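Local coordinates for protein Abbfa_003403 (Acinetobacter baumannii, PDB 4ZXH) that probably activates an amino acid as its adenylate, loads it on a phosphopantetheine arm, and condenses and releases the product as a four-domain nonribosomal peptide synthetase, at residues E660-A665 with V687-P692; L664-Y669 with L714-A719; F671-L676 with T769-A774; Q701-L706 with K722-S727; L735-G740 with G757-V762. All blocks are in the same frame, centred on the assembly; numbering follows the deposited sequence.

Contact 1: residues E660-A665 with V687-P692; sequences ETQLLA and VVHVCP
Strands 662-665 and 687-690, in which Gln662 pairs with Val687 and Leu664 with His689, run parallel in the large mixed sheet of the adenylation domain, their short axes 4.9 Å apart and inclined by 26°. The ladder begins one residue ahead of the first strand, where Val687 N donates to Thr661 O at 2.8 Å. Val687 O then accepts from Leu663 N, Leu663 O from His689 N, His689 O from Ala665 N, and Ala665 O from Cys691 N at 3.0 Å, so that alternate residues make the bonds between these two strands. The two strands are the ends of a beta-alpha-beta unit whose connecting helix is 674-679. The intervening backbone groups turn to the outer neighbours: Leu664 bonds to Val713 of strand 713-716, and Val688 to Ala499 and Thr501 of strand 498-501. On the face carrying Gln662, Leu664, Val687 and His689, the imidazole of His689 leans back along its strand, CG standing beside the backbone N (chi1 -62°). The ring edge thereby meets the stem of Gln662, with NE2 of His689 3.7 Å from CB of Gln662, while CG of Gln662 lies alongside CB of Val687 at 4.0 Å. Further along, Leu664 CD1 fits between His689 CB and Cys691 CB, 3.7 Å from each. Helix 699-709 packs over this face, with Lys709 against His689. On the other face the two strands touch less, Ala665 CB reaching Val688 CG1 at 4.3 Å.

Contact 2: residues L664-Y669 with L714-A719; sequences LAITTY and LQATPA
Ile666 sets CG1 between its own backbone N and carbonyl carbon (chi1 67°) and then runs straight on, which sends CD1 across to Leu714 and Ala716. This methyl, Ile666 CD1, lies 3.6 Å from Ala716 CB and 3.5 Å from Gln715 O, and also touches Leu714 CD1 at 4.1 Å, the Ile666 and Leu714 side chains crossing at about a right angle. Leu714 turns its CD1 toward residues 664-669, where it covers the carbonyl oxygen of Leu664 and meets Leu664 CB at 3.9 Å. The two leucines lie side by side and point the same way out of the sheet. Beyond Leu664 the two strands part: the CA atoms of Thr667 and Ala716 are 6.9 Å from each other, and here 664-669 continues as a loop while 714-719 enters helix 718-725. Thr667 OG1 bonds to Glu677, as does the amide nitrogen of Gln715, whose oxygen turns to Trp771. With no hydrogen bond between the two segments, the diverging ends of these neighbouring strands are held together by aliphatic contact, Ile666 bridging the widening gap, while their buried polar side chains find partners on the far side of the sheet from Leu664 and Leu714.

Contact 3: residues F671-L676 with T769-A774; sequences FDISIL and TVWSSA
Ile673 CG2 is the apolar centre, a methyl seated over one face of the Trp771 indole. It lies 3.9 Å from the centroid of the six-membered ring, 29° off the normal, in a CH-pi contact displaced toward CZ2 and CH2. The Phe671 ring also turns a face to the same methyl, which is thus shared by two aromatic rings. Beside it Val770 CG1 packs on Ile673 CA at 3.5 Å and overlies the rim of the Trp771 indole; Val770 CG2 meets Ile675 CG2 at 4.3 Å. Leu676 CD2 approaches the indole at its edge, 4.4 Å from Trp771 NE1. That nitrogen is hydrogen-bonded to Gln715 OE1. At the polar margin Asp672, its CG placed between backbone N and carbonyl carbon (chi1 63°), accepts a weak, bent hydrogen bond from Val770 N to OD2 at 3.2 Å. The type I turn Phe671-Ser674 carries this aspartate, and Phe671 O is gripped by both N and OG of Ser674. Phe671-Asp672 fits the A4 core motif of adenylation domains, whose aspartate in relatives such as the gramicidin synthetase domain meets the substrate amino group; the position of Asp672 is consistent with that. Phe647 of helix 641-655 packs on Leu676 and Val770, Tyr623 of strand 621-627 borders Asp672, and Ser772 and Ser773 form a classic beta bulge opposite Tyr763 as the chain enters strand 773-777.

Contact 4: residues Q701-L706 with K722-S727; sequences QLVDYL and KMLLDS
Leu702 meets Leu724 from CB through CG to CD2. Its CB is 4.1 Å from Leu724 CD1, its CG 3.8 Å from the same methyl, and its CD2 comes to 3.7 Å, the two side chains crossing at about a right angle. CD2 of Leu702 also reaches Met723 CE at 4.1 Å; Met723 runs extended to the sulfur and then bends (chi3 75°), which carries CE back toward helix 699-709. The other branch, CD1 of Leu702, turns to Leu664 in the sheet beneath. Leu724 CD1 is touched by Leu702, Val703 and Leu706, with Val703 CG2 coming obliquely to it at 4.1 Å. Leu706 also faces Leu724 tip to tip, CD1 of Leu706 against CD2 of Leu724 at 4.0 Å. Val703 CG2 further covers the carbonyl oxygen of Ser727, just past the end of helix 718-725. There the Ser727 hydroxyl turns back on its own chain and donates to Met723 O, tilted 26° from the carbonyl plane, satisfying a carbonyl of the last helical turn. The side chains that meet are apolar apart from Ser727, and no hydrogen bond crosses between the helices. These helices precede and follow strand 713-716 and lie side by side on one face of the sheet, with Trp729, in the loop after helix 718-725, packed against Val703, Leu706 and Leu724.

Contact 5: residues L735-G740 with G757-V762; sequences LTALCG and GCLWNV
Leu735 opens the pairing through its carbonyl oxygen, which accepts from Gly757 N at 3.0 Å and, weakly, from Cys758 N, at the corner the backbone turns at Gly757. Thr736 puts OG1 near Cys758 CB; with OG1 beside the backbone N (chi1 -72°), the methyl CG2 falls anti to that N and meets the indole edge of Trp760 in the ring plane, 4.0 Å from CD1. Ala737 uses both its N and its O toward strand 758-762, N to Cys758 O at 2.7 Å and O from Trp760 N at 2.9 Å; its CB, on the other face, is met by Leu759 CD1 at 3.9 Å. Leu738 sends its CA-H toward Trp760 O and rests CG on Trp760 CB at 4.2 Å. Cys739 completes the ladder, N donating to Trp760 O in an almost straight bond and O accepting from Val762 N at 3.0 Å. Asn761 OD1 lies near that same carbonyl but, both being acceptors, no bond forms; its ND2 is held by Asp784 O. At Gly740, CA lies against Val762 CG1. The two strands frame helix 746-753 in a parallel beta-alpha-beta unit. Strand 713-716 flanks strand 735-740, and strand 773-777 runs antiparallel along strand 756-763, bringing Arg776 onto Cys758 and Trp760. Trp721 of helix 718-725 covers Ala737 and Cys739 and bonds to Leu738 O.

Contacts 1, 2 and 5 lie in one sheet of the adenylation domain, but only contacts 1 and 5 are full parallel ladders; contact 2, between them, relies on aliphatic side chains where its strands diverge. It shares Leu664 and Ala665 with contact 1 and bonds to contact 5 through the backbone of Leu714. Contact 4 is the least buried: an apolar helix pair on one sheet face, reached from contacts 1 and 2 chiefly through Leu664, with Leu714 on Leu724 as well. Contact 3 is entirely buried and mixes indole packing with a weak carboxylate bond; Gln715 joins it to contact 2, and Trp771 lies against Val762 and Gly740 of contact 5.

Contact 1: residues E660-A665 with V687-P692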
# COMPACT_ATOMS: atom_id res chain seq x y z
N GLU A 660 -18.68 45.96 -3.22
CA GLU A 660 -19.00 45.29 -1.97
C GLU A 660 -17.91 44.31 -1.52
O GLU A 660 -18.04 43.67 -0.47
CB GLU A 660 -20.34 44.57 -2.11
CG GLU A 660 -21.49 45.54 -2.31
CD GLU A 660 -22.73 44.87 -2.87
OE1 GLU A 660 -23.72 44.71 -2.12
OE2 GLU A 660 -22.72 44.49 -4.06
N THR A 661 -16.84 44.20 -2.30
CA THR A 661 -15.77 43.27 -1.98
C THR A 661 -15.00 43.68 -0.74
O THR A 661 -14.49 44.80 -0.66
CB THR A 661 -14.75 43.13 -3.12
OG1 THR A 661 -15.40 42.63 -4.30
CG2 THR A 661 -13.67 42.17 -2.72
N GLN A 662 -14.92 42.78 0.23
CA GLN A 662 -14.09 43.02 1.40
C GLN A 662 -13.10 41.88 1.59
O GLN A 662 -13.45 40.78 2.00
CB GLN A 662 -14.96 43.22 2.64
CG GLN A 662 -15.71 44.53 2.60
CD GLN A 662 -16.36 44.90 3.91
OE1 GLN A 662 -16.79 44.04 4.68
NE2 GLN A 662 -16.42 46.20 4.19
N LEU A 663 -11.84 42.17 1.27
CA LEU A 663 -10.80 41.16 1.24
C LEU A 663 -9.89 41.26 2.45
O LEU A 663 -9.42 42.35 2.79
CB LEU A 663 -9.97 41.31 -0.04
CG LEU A 663 -9.04 40.16 -0.45
CD1 LEU A 663 -8.92 40.19 -1.94
CD2 LEU A 663 -7.66 40.26 0.20
N LEU A 664 -9.65 40.13 3.11
CA LEU A 664 -8.74 40.11 4.24
C LEU A 664 -7.33 39.73 3.80
O LEU A 664 -7.05 38.56 3.54
CB LEU A 664 -9.22 39.15 5.32
CG LEU A 664 -8.38 39.20 6.60
CD1 LEU A 664 -8.52 40.57 7.25
CD2 LEU A 664 -8.78 38.09 7.57
N ALA A 665 -6.46 40.73 3.73
CA ALA A 665 -5.07 40.53 3.35
C ALA A 665 -4.20 40.08 4.55
O ALA A 665 -3.99 40.83 5.50
CB ALA A 665 -4.53 41.79 2.75
N VAL A 687 -12.93 47.14 -0.50
CA VAL A 687 -12.14 47.41 0.70
C VAL A 687 -11.03 46.39 0.96
O VAL A 687 -11.25 45.17 0.92
CB VAL A 687 -13.05 47.47 1.94
CG1 VAL A 687 -12.21 47.63 3.20
CG2 VAL A 687 -14.05 48.59 1.81
N VAL A 688 -9.83 46.88 1.23
CA VAL A 688 -8.75 46.01 1.70
C VAL A 688 -8.64 46.08 3.23
O VAL A 688 -8.35 47.13 3.78
CB VAL A 688 -7.38 46.37 1.09
CG1 VAL A 688 -6.26 45.60 1.78
CG2 VAL A 688 -7.36 46.11 -0.41
N HIS A 689 -8.89 44.95 3.89
CA HIS A 689 -8.61 44.86 5.32
C HIS A 689 -7.18 44.38 5.52
O HIS A 689 -6.86 43.20 5.29
CB HIS A 689 -9.61 43.91 6.00
CG HIS A 689 -11.02 44.38 5.91
ND1 HIS A 689 -11.67 45.01 6.96
CD2 HIS A 689 -11.91 44.34 4.89
CE1 HIS A 689 -12.89 45.33 6.59
NE2 HIS A 689 -13.07 44.94 5.34
N VAL A 690 -6.29 45.29 5.91
CA VAL A 690 -4.92 44.90 6.19
C VAL A 690 -4.86 44.25 7.57
O VAL A 690 -5.02 44.91 8.60
CB VAL A 690 -3.96 46.09 6.12
CG1 VAL A 690 -2.55 45.62 6.39
CG2 VAL A 690 -4.02 46.73 4.76
N CYS A 691 -4.65 42.94 7.58
CA CYS A 691 -4.69 42.15 8.80
C CYS A 691 -3.37 42.21 9.56
O CYS A 691 -2.33 41.82 9.03
CB CYS A 691 -5.03 40.70 8.48
SG CYS A 691 -5.26 39.70 9.95
N PRO A 692 -3.42 42.67 10.82
CA PRO A 692 -2.20 42.71 11.63
C PRO A 692 -1.61 41.31 11.74
O PRO A 692 -2.32 40.31 11.69
CB PRO A 692 -2.67 43.22 12.99
CG PRO A 692 -4.02 43.81 12.74
CD PRO A 692 -4.61 43.05 11.60

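Contact 2: residues L664-Y669 with L714-A719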
# COMPACT_ATOMS: atom_id res chain seq x y z
N LEU A 664 -9.65 40.13 3.11
CA LEU A 664 -8.74 40.11 4.24
C LEU A 664 -7.33 39.73 3.80
O LEU A 664 -7.05 38.56 3.54
CB LEU A 664 -9.22 39.15 5.32
CG LEU A 664 -8.38 39.20 6.60
CD1 LEU A 664 -8.52 40.57 7.25
CD2 LEU A 664 -8.78 38.09 7.57
N ALA A 665 -6.46 40.73 3.73
CA ALA A 665 -5.07 40.53 3.35
C ALA A 665 -4.20 40.08 4.55
O ALA A 665 -3.99 40.83 5.50
CB ALA A 665 -4.53 41.79 2.75
N ILE A 666 -3.69 38.85 4.48
CA ILE A 666 -2.94 38.26 5.59
C ILE A 666 -1.52 37.90 5.22
O ILE A 666 -0.71 37.61 6.09
CB ILE A 666 -3.61 36.99 6.11
CG1 ILE A 666 -3.54 35.90 5.05
CG2 ILE A 666 -5.06 37.24 6.44
CD1 ILE A 666 -4.33 34.70 5.43
N THR A 667 -1.22 37.88 3.93
CA THR A 667 0.06 37.39 3.46
C THR A 667 1.12 38.48 3.48
O THR A 667 0.88 39.60 3.01
CB THR A 667 -0.07 36.85 2.03
OG1 THR A 667 -1.16 35.93 1.97
CG2 THR A 667 1.20 36.15 1.59
N THR A 668 2.29 38.15 4.04
CA THR A 668 3.45 39.03 3.96
C THR A 668 3.68 39.59 2.55
O THR A 668 3.52 38.88 1.55
CB THR A 668 4.74 38.32 4.42
OG1 THR A 668 5.86 39.15 4.09
CG2 THR A 668 4.91 37.01 3.73
N TYR A 669 4.07 40.85 2.47
CA TYR A 669 4.29 41.47 1.17
C TYR A 669 5.64 41.03 0.61
O TYR A 669 6.01 41.40 -0.51
CB TYR A 669 4.22 42.99 1.26
CG TYR A 669 5.28 43.60 2.15
CD1 TYR A 669 6.47 44.07 1.62
CD2 TYR A 669 5.07 43.72 3.53
CE1 TYR A 669 7.44 44.64 2.44
CE2 TYR A 669 6.04 44.28 4.34
CZ TYR A 669 7.22 44.74 3.80
OH TYR A 669 8.17 45.29 4.61
N LEU A 714 -10.79 35.60 0.82
CA LEU A 714 -9.62 35.30 1.65
C LEU A 714 -8.67 34.41 0.87
O LEU A 714 -9.07 33.35 0.39
CB LEU A 714 -10.04 34.63 2.96
CG LEU A 714 -8.93 34.24 3.94
CD1 LEU A 714 -8.21 35.46 4.44
CD2 LEU A 714 -9.47 33.47 5.13
N GLN A 715 -7.42 34.84 0.74
CA GLN A 715 -6.40 33.99 0.13
C GLN A 715 -5.31 33.67 1.16
O GLN A 715 -4.91 34.53 1.95
CB GLN A 715 -5.82 34.65 -1.12
CG GLN A 715 -4.34 34.51 -1.27
CD GLN A 715 -3.80 34.90 -2.65
OE1 GLN A 715 -4.31 34.49 -3.69
NE2 GLN A 715 -2.80 35.78 -2.64
N ALA A 716 -4.86 32.42 1.16
CA ALA A 716 -3.97 31.91 2.18
C ALA A 716 -3.36 30.57 1.77
O ALA A 716 -3.97 29.79 1.04
CB ALA A 716 -4.72 31.74 3.50
N THR A 717 -2.14 30.31 2.25
CA THR A 717 -1.54 28.99 2.11
C THR A 717 -2.27 27.98 3.00
O THR A 717 -2.88 28.37 4.02
CB THR A 717 -0.05 29.03 2.49
OG1 THR A 717 0.08 29.35 3.88
CG2 THR A 717 0.68 30.07 1.64
N PRO A 718 -2.22 26.69 2.62
CA PRO A 718 -2.81 25.60 3.42
C PRO A 718 -2.56 25.72 4.91
O PRO A 718 -3.49 25.52 5.69
CB PRO A 718 -2.13 24.37 2.86
CG PRO A 718 -2.00 24.71 1.37
CD PRO A 718 -1.70 26.21 1.32
N ALA A 719 -1.33 26.05 5.30
CA ALA A 719 -0.99 26.19 6.71
C ALA A 719 -1.98 27.07 7.46
O ALA A 719 -2.44 26.70 8.54
CB ALA A 719 0.40 26.76 6.86

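Contact 3: residues F671-L676 with T769-A774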
# COMPACT_ATOMS: atom_id res chain seq x y z
N PHE A 671 6.00 38.03 0.01
CA PHE A 671 5.52 36.89 -0.77
C PHE A 671 4.65 37.47 -1.88
O PHE A 671 3.75 38.26 -1.61
CB PHE A 671 4.73 35.93 0.12
CG PHE A 671 4.43 34.62 -0.51
CD1 PHE A 671 5.11 34.21 -1.66
CD2 PHE A 671 3.45 33.78 0.03
CE1 PHE A 671 4.82 32.98 -2.25
CE2 PHE A 671 3.16 32.54 -0.55
CZ PHE A 671 3.85 32.14 -1.70
N ASP A 672 4.92 37.11 -3.13
CA ASP A 672 4.33 37.86 -4.24
C ASP A 672 2.81 37.77 -4.26
O ASP A 672 2.16 38.66 -4.82
CB ASP A 672 4.92 37.41 -5.60
CG ASP A 672 4.64 35.94 -5.95
OD1 ASP A 672 4.11 35.19 -5.10
OD2 ASP A 672 4.96 35.52 -7.08
N ILE A 673 2.23 36.74 -3.65
CA ILE A 673 0.79 36.52 -3.79
C ILE A 673 0.01 37.62 -3.06
O ILE A 673 -1.15 37.88 -3.37
CB ILE A 673 0.35 35.12 -3.27
CG1 ILE A 673 0.30 35.06 -1.75
CG2 ILE A 673 1.25 34.03 -3.82
CD1 ILE A 673 -0.19 33.72 -1.24
N SER A 674 0.69 38.30 -2.14
CA SER A 674 0.12 39.43 -1.42
C SER A 674 -0.29 40.55 -2.36
O SER A 674 -1.20 41.33 -2.06
CB SER A 674 1.12 39.96 -0.40
OG SER A 674 2.19 40.59 -1.08
N ILE A 675 0.40 40.63 -3.50
CA ILE A 675 0.04 41.57 -4.56
C ILE A 675 -1.47 41.55 -4.89
O ILE A 675 -2.09 42.61 -4.99
CB ILE A 675 0.88 41.25 -5.84
CG1 ILE A 675 2.17 42.06 -5.81
CG2 ILE A 675 0.15 41.59 -7.11
CD1 ILE A 675 1.90 43.53 -5.71
N LEU A 676 -2.04 40.36 -5.04
CA LEU A 676 -3.47 40.21 -5.31
C LEU A 676 -4.33 40.73 -4.17
O LEU A 676 -5.37 41.36 -4.39
CB LEU A 676 -3.81 38.73 -5.55
CG LEU A 676 -5.29 38.38 -5.67
CD1 LEU A 676 -5.88 38.93 -6.96
CD2 LEU A 676 -5.49 36.90 -5.56
N THR A 769 4.80 35.36 -12.29
CA THR A 769 3.94 36.38 -11.67
C THR A 769 2.73 35.85 -10.88
O THR A 769 1.65 35.66 -11.44
CB THR A 769 3.43 37.39 -12.69
OG1 THR A 769 4.54 37.87 -13.46
CG2 THR A 769 2.77 38.57 -12.00
N VAL A 770 2.97 35.64 -9.58
CA VAL A 770 1.97 35.21 -8.59
C VAL A 770 1.33 33.86 -8.91
O VAL A 770 1.81 32.82 -8.45
CB VAL A 770 0.85 36.26 -8.40
CG1 VAL A 770 0.05 35.90 -7.18
CG2 VAL A 770 1.44 37.66 -8.24
N TRP A 771 0.26 33.85 -9.69
CA TRP A 771 -0.34 32.59 -10.10
C TRP A 771 -0.33 32.49 -11.62
O TRP A 771 -0.34 33.51 -12.32
CB TRP A 771 -1.78 32.46 -9.58
CG TRP A 771 -2.00 32.68 -8.08
CD1 TRP A 771 -2.84 33.59 -7.50
CD2 TRP A 771 -1.39 31.95 -6.99
NE1 TRP A 771 -2.79 33.47 -6.12
CE2 TRP A 771 -1.91 32.48 -5.78
CE3 TRP A 771 -0.45 30.91 -6.91
CZ2 TRP A 771 -1.52 32.01 -4.52
CZ3 TRP A 771 -0.06 30.44 -5.65
CH2 TRP A 771 -0.60 30.99 -4.48
N SER A 772 -0.31 31.26 -12.13
CA SER A 772 -0.34 31.02 -13.57
C SER A 772 -1.45 30.06 -14.00
O SER A 772 -1.85 30.05 -15.16
CB SER A 772 1.01 30.48 -14.06
OG SER A 772 1.93 31.53 -14.31
N SER A 773 -1.95 29.25 -13.06
CA SER A 773 -3.13 28.45 -13.33
C SER A 773 -4.05 28.47 -12.12
O SER A 773 -3.64 28.85 -11.02
CB SER A 773 -2.77 27.01 -13.70
OG SER A 773 -2.21 26.31 -12.61
N ALA A 774 -5.30 28.05 -12.34
CA ALA A 774 -6.34 28.18 -11.34
C ALA A 774 -7.48 27.19 -11.57
O ALA A 774 -8.05 27.12 -12.66
CB ALA A 774 -6.87 29.59 -11.32

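Contact 4: residues Q701-L706 with K722-S727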
# COMPACT_ATOMS: atom_id res chain seq x y z
N GLN A 701 -7.87 34.27 17.22
CA GLN A 701 -7.87 35.69 16.96
C GLN A 701 -8.29 35.99 15.52
O GLN A 701 -8.89 37.04 15.25
CB GLN A 701 -6.49 36.27 17.26
CG GLN A 701 -6.53 37.67 17.84
CD GLN A 701 -5.21 38.04 18.48
OE1 GLN A 701 -4.46 37.16 18.92
NE2 GLN A 701 -4.91 39.34 18.53
N LEU A 702 -8.01 35.07 14.60
CA LEU A 702 -8.41 35.23 13.20
C LEU A 702 -9.88 34.87 12.99
O LEU A 702 -10.55 35.47 12.15
CB LEU A 702 -7.53 34.39 12.26
CG LEU A 702 -7.78 34.53 10.76
CD1 LEU A 702 -7.66 35.99 10.31
CD2 LEU A 702 -6.82 33.68 9.96
N VAL A 703 -10.38 33.89 13.73
CA VAL A 703 -11.81 33.59 13.71
C VAL A 703 -12.61 34.82 14.14
O VAL A 703 -13.65 35.12 13.56
CB VAL A 703 -12.18 32.41 14.62
CG1 VAL A 703 -13.69 32.26 14.70
CG2 VAL A 703 -11.57 31.12 14.09
N ASP A 704 -12.11 35.54 15.14
CA ASP A 704 -12.82 36.70 15.66
C ASP A 704 -12.76 37.89 14.71
O ASP A 704 -13.75 38.61 14.55
CB ASP A 704 -12.27 37.11 17.03
CG ASP A 704 -12.68 36.15 18.14
OD1 ASP A 704 -13.57 35.30 17.93
OD2 ASP A 704 -12.09 36.26 19.24
N TYR A 705 -11.60 38.10 14.09
CA TYR A 705 -11.45 39.21 13.16
C TYR A 705 -12.34 38.97 11.94
O TYR A 705 -12.85 39.92 11.35
CB TYR A 705 -9.99 39.38 12.73
CG TYR A 705 -9.66 40.74 12.12
CD1 TYR A 705 -9.00 41.71 12.86
CD2 TYR A 705 -10.05 41.05 10.82
CE1 TYR A 705 -8.71 42.96 12.32
CE2 TYR A 705 -9.77 42.30 10.26
CZ TYR A 705 -9.09 43.25 11.02
OH TYR A 705 -8.81 44.48 10.47
N LEU A 706 -12.54 37.70 11.59
CA LEU A 706 -13.35 37.34 10.42
C LEU A 706 -14.84 37.56 10.66
O LEU A 706 -15.49 38.24 9.87
CB LEU A 706 -13.11 35.88 10.03
CG LEU A 706 -11.88 35.53 9.18
CD1 LEU A 706 -11.71 34.02 9.13
CD2 LEU A 706 -11.99 36.09 7.78
N LYS A 722 -5.50 25.30 7.54
CA LYS A 722 -5.45 24.29 8.60
C LYS A 722 -5.61 24.96 9.95
O LYS A 722 -6.41 24.50 10.77
CB LYS A 722 -4.14 23.48 8.56
CG LYS A 722 -4.03 22.49 7.40
CD LYS A 722 -2.59 22.02 7.17
CE LYS A 722 -2.44 21.24 5.86
NZ LYS A 722 -0.99 21.00 5.50
N MET A 723 -4.88 26.05 10.18
CA MET A 723 -4.92 26.75 11.47
C MET A 723 -6.35 27.18 11.83
O MET A 723 -6.82 27.01 12.96
CB MET A 723 -3.99 27.97 11.45
CG MET A 723 -3.93 28.72 12.78
SD MET A 723 -2.94 30.23 12.74
CE MET A 723 -4.02 31.34 11.85
N LEU A 724 -7.04 27.71 10.82
CA LEU A 724 -8.42 28.16 10.94
C LEU A 724 -9.39 27.02 11.28
O LEU A 724 -10.18 27.13 12.21
CB LEU A 724 -8.84 28.83 9.64
CG LEU A 724 -9.80 30.01 9.65
CD1 LEU A 724 -9.39 31.06 10.66
CD2 LEU A 724 -9.80 30.59 8.26
N LEU A 725 -9.31 25.92 10.54
CA LEU A 725 -10.23 24.80 10.78
C LEU A 725 -9.96 24.14 12.12
O LEU A 725 -10.88 23.62 12.75
CB LEU A 725 -10.12 23.76 9.66
CG LEU A 725 -10.41 24.31 8.26
CD1 LEU A 725 -10.21 23.26 7.19
CD2 LEU A 725 -11.81 24.92 8.18
N ASP A 726 -8.71 24.17 12.56
CA ASP A 726 -8.35 23.55 13.83
C ASP A 726 -8.66 24.48 15.00
O ASP A 726 -8.38 24.15 16.15
CB ASP A 726 -6.86 23.17 13.84
N SER A 727 -9.26 25.64 14.69
CA SER A 727 -9.63 26.60 15.73
C SER A 727 -11.14 26.80 15.83
O SER A 727 -11.61 27.87 16.21
CB SER A 727 -8.96 27.96 15.48
OG SER A 727 -7.55 27.90 15.64

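Contact 5: residues L735-G740 with G757-V762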
# COMPACT_ATOMS: atom_id res chain seq x y z
N LEU A 735 -18.13 33.55 1.42
CA LEU A 735 -16.69 33.76 1.28
C LEU A 735 -16.09 33.00 0.10
O LEU A 735 -16.32 31.79 -0.07
CB LEU A 735 -15.97 33.34 2.57
CG LEU A 735 -14.45 33.37 2.51
CD1 LEU A 735 -13.94 34.79 2.64
CD2 LEU A 735 -13.85 32.48 3.59
N THR A 736 -15.34 33.71 -0.72
CA THR A 736 -14.56 33.08 -1.78
C THR A 736 -13.14 32.84 -1.29
O THR A 736 -12.43 33.78 -0.95
CB THR A 736 -14.54 33.93 -3.05
OG1 THR A 736 -15.84 33.88 -3.67
CG2 THR A 736 -13.50 33.39 -4.01
N ALA A 737 -12.73 31.58 -1.26
CA ALA A 737 -11.41 31.21 -0.75
C ALA A 737 -10.41 30.89 -1.86
O ALA A 737 -10.75 30.35 -2.91
CB ALA A 737 -11.54 30.02 0.19
N LEU A 738 -9.16 31.24 -1.61
CA LEU A 738 -8.09 30.86 -2.51
C LEU A 738 -7.05 30.13 -1.69
O LEU A 738 -6.69 30.56 -0.60
CB LEU A 738 -7.48 32.08 -3.20
CG LEU A 738 -8.36 32.76 -4.24
CD1 LEU A 738 -9.28 33.77 -3.57
CD2 LEU A 738 -7.52 33.44 -5.30
N CYS A 739 -6.60 29.00 -2.23
CA CYS A 739 -5.59 28.20 -1.57
C CYS A 739 -4.44 27.99 -2.54
O CYS A 739 -4.65 27.46 -3.63
CB CYS A 739 -6.18 26.86 -1.13
SG CYS A 739 -5.14 25.87 -0.05
N GLY A 740 -3.23 28.42 -2.16
CA GLY A 740 -2.08 28.29 -3.03
C GLY A 740 -0.76 28.17 -2.30
O GLY A 740 -0.71 28.29 -1.08
N GLY A 757 -17.93 29.29 0.34
CA GLY A 757 -18.87 29.35 -0.77
C GLY A 757 -18.27 29.07 -2.14
O GLY A 757 -18.98 28.69 -3.07
N CYS A 758 -16.96 29.25 -2.26
CA CYS A 758 -16.23 28.99 -3.50
C CYS A 758 -14.74 28.77 -3.17
O CYS A 758 -14.14 29.55 -2.44
CB CYS A 758 -16.41 30.15 -4.48
SG CYS A 758 -15.61 29.94 -6.11
N LEU A 759 -14.16 27.71 -3.71
CA LEU A 759 -12.76 27.39 -3.46
C LEU A 759 -11.94 27.38 -4.76
O LEU A 759 -12.29 26.65 -5.70
CB LEU A 759 -12.65 26.04 -2.74
CG LEU A 759 -11.26 25.56 -2.31
CD1 LEU A 759 -10.55 26.59 -1.43
CD2 LEU A 759 -11.37 24.24 -1.58
N TRP A 760 -10.88 28.18 -4.83
CA TRP A 760 -9.93 28.08 -5.93
C TRP A 760 -8.62 27.45 -5.47
O TRP A 760 -8.02 27.90 -4.50
CB TRP A 760 -9.64 29.45 -6.52
CG TRP A 760 -10.82 30.08 -7.19
CD1 TRP A 760 -11.75 30.92 -6.62
CD2 TRP A 760 -11.21 29.93 -8.56
NE1 TRP A 760 -12.68 31.29 -7.55
CE2 TRP A 760 -12.38 30.70 -8.75
CE3 TRP A 760 -10.68 29.22 -9.64
CZ2 TRP A 760 -13.03 30.77 -9.98
CZ3 TRP A 760 -11.33 29.29 -10.86
CH2 TRP A 760 -12.49 30.06 -11.02
N ASN A 761 -8.19 26.38 -6.15
CA ASN A 761 -6.82 25.92 -5.99
C ASN A 761 -5.99 26.60 -7.07
O ASN A 761 -6.33 26.56 -8.24
CB ASN A 761 -6.69 24.40 -6.10
CG ASN A 761 -5.25 23.93 -5.94
OD1 ASN A 761 -4.50 24.44 -5.10
ND2 ASN A 761 -4.86 22.96 -6.76
N VAL A 762 -4.91 27.23 -6.65
CA VAL A 762 -4.26 28.19 -7.51
C VAL A 762 -2.73 28.01 -7.43
O VAL A 762 -2.19 27.66 -6.38
CB VAL A 762 -4.75 29.62 -7.13
CG1 VAL A 762 -4.12 30.10 -5.85
CG2 VAL A 762 -4.54 30.58 -8.25